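Local coordinates for protein CRISPR-associated endonuclease Cas3-HD (Methanocaldococcus jannaschii, PDB 3S4L) that cleaves single-stranded DNA in a magnesium-dependent manner, and single-stranded RNA, as an HD nuclease of CRISPR-based defence against mobile genetic elements, at residues V188-M191 and S192-R196. Numbering follows the deposited sequence.
Sequences VIEM and SVRAR
With chi1 of -47°, S192 carries its hydroxyl beside its own backbone N and anti to the carbonyl carbon, which turns OG back along the helix to V188 one turn earlier. There S192 OG donates a hydrogen bond of 2.7 Å to V188 O, arriving above the carbonyl plane. The same oxygen accepts the regular helical bond from S192 N at 2.8 Å, nearly in line with the C=O, so two donors of a single residue grip it and the buried hydroxyl is satisfied within the helix. V188 CG1 lies 3.7 Å from S192 OG, a van der Waals neighbour of the hydroxyl.

All these residues belong to helix 181-197 of the mainly helical HD domain, one face of which is buried while E190 and R194 are exposed. V188 and M191 pack on M121 of helix 110-121, and M191 also meets F114 and A117; I189 and S192 touch V145 of helix 142-149. Helix 110-121 shortly precedes the metal-binding H123 and H124, and the M191 side chain is about 11 Å from that of H123.

On the exposed flank, E190 extends from a CG anti to its backbone N, whereas R194 bends at chi2 and chi3; the two chains run side by side and point the same way. E190 OE1 and R194 NH2 come within 3.4 Å, an i to i+4 salt bridge. Although carboxylate and guanidinium are tilted only 15° from one another, the oxygen stands well out of the guanidinium plane and no N-H is aimed at it, leaving an attraction of charges alone. The aliphatic R194 CG also rests against E190 O, at 3.2 Å. I189 CG2 and V193 CG2 make a loose apolar contact at 4.5 Å.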
loop_
_atom_site.group_PDB
_atom_site.type_symbol
_atom_site.label_atom_id
_atom_site.label_comp_id
_atom_site.label_asym_id
_atom_site.label_seq_id
_atom_site.Cartn_x
_atom_site.Cartn_y
_atom_site.Cartn_z
ATOM N N VAL A 188 7.958 -5.328 7.903
ATOM C CA VAL A 188 8.582 -4.164 7.280
ATOM C C VAL A 188 10.122 -4.209 7.305
ATOM O O VAL A 188 10.772 -3.904 6.306
ATOM C CB VAL A 188 8.074 -2.842 7.884
ATOM C CG1 VAL A 188 8.722 -1.676 7.156
ATOM C CG2 VAL A 188 6.537 -2.773 7.799
ATOM N N ILE A 189 10.704 -4.594 8.435
ATOM C CA ILE A 189 12.146 -4.780 8.489
ATOM C C ILE A 189 12.580 -5.755 7.402
ATOM O O ILE A 189 13.484 -5.461 6.611
ATOM C CB ILE A 189 12.593 -5.313 9.873
ATOM C CG1 ILE A 189 12.445 -4.220 10.928
ATOM C CG2 ILE A 189 14.042 -5.817 9.828
ATOM C CD1 ILE A 189 12.666 -4.703 12.343
ATOM N N GLU A 190 11.921 -6.911 7.358
ATOM C CA GLU A 190 12.224 -7.939 6.363
ATOM C C GLU A 190 12.083 -7.388 4.948
ATOM O O GLU A 190 12.808 -7.789 4.039
ATOM C CB GLU A 190 11.308 -9.155 6.554
ATOM C CG GLU A 190 11.862 -10.457 5.994
ATOM C CD GLU A 190 10.881 -11.619 6.101
ATOM O OE1 GLU A 190 11.284 -12.769 5.802
ATOM O OE2 GLU A 190 9.709 -11.383 6.476
ATOM N N MET A 191 11.155 -6.457 4.762
ATOM C CA MET A 191 10.960 -5.842 3.456
ATOM C C MET A 191 12.080 -4.880 3.109
ATOM O O MET A 191 12.662 -4.953 2.033
ATOM C CB MET A 191 9.635 -5.084 3.430
ATOM C CG MET A 191 8.446 -5.969 3.137
ATOM S SD MET A 191 8.047 -5.967 1.387
ATOM C CE MET A 191 7.281 -4.337 1.269
ATOM N N SER A 192 12.357 -3.971 4.037
ATOM C CA SER A 192 13.337 -2.908 3.853
ATOM C C SER A 192 14.710 -3.467 3.554
ATOM O O SER A 192 15.482 -2.869 2.806
ATOM C CB SER A 192 13.405 -2.063 5.120
ATOM O OG SER A 192 12.099 -1.736 5.548
ATOM N N VAL A 193 15.012 -4.612 4.153
ATOM C CA VAL A 193 16.284 -5.277 3.920
ATOM C C VAL A 193 16.375 -5.816 2.507
ATOM O O VAL A 193 17.253 -5.429 1.735
ATOM C CB VAL A 193 16.476 -6.460 4.870
ATOM C CG1 VAL A 193 17.590 -7.357 4.360
ATOM C CG2 VAL A 193 16.774 -5.969 6.275
ATOM N N ARG A 194 15.454 -6.713 2.176
ATOM C CA ARG A 194 15.482 -7.391 0.892
ATOM C C ARG A 194 15.372 -6.389 -0.247
ATOM O O ARG A 194 15.613 -6.720 -1.411
ATOM C CB ARG A 194 14.400 -8.476 0.832
ATOM C CG ARG A 194 14.563 -9.506 1.964
ATOM C CD ARG A 194 14.217 -10.929 1.529
ATOM N NE ARG A 194 12.933 -11.371 2.071
ATOM C CZ ARG A 194 12.417 -12.590 1.912
ATOM N NH1 ARG A 194 13.075 -13.516 1.225
ATOM N NH2 ARG A 194 11.235 -12.880 2.446
ATOM N N ALA A 195 15.038 -5.152 0.104
ATOM C CA ALA A 195 14.938 -4.079 -0.878
ATOM C C ALA A 195 16.216 -3.230 -0.952
ATOM O O ALA A 195 16.584 -2.748 -2.022
ATOM C CB ALA A 195 13.722 -3.217 -0.589
ATOM N N ARG A 196 16.882 -3.050 0.187
ATOM C CA ARG A 196 18.204 -2.423 0.228
ATOM C C ARG A 196 19.214 -3.208 -0.599
ATOM O O ARG A 196 20.141 -2.642 -1.168
ATOM C CB ARG A 196 18.737 -2.402 1.662
ATOM C CG ARG A 196 18.157 -1.358 2.585
ATOM C CD ARG A 196 19.138 -1.055 3.729
ATOM N NE ARG A 196 19.551 -2.251 4.464
ATOM C CZ ARG A 196 18.870 -2.772 5.483
ATOM N NH1 ARG A 196 17.740 -2.201 5.876
ATOM N NH2 ARG A 196 19.312 -3.860 6.104
#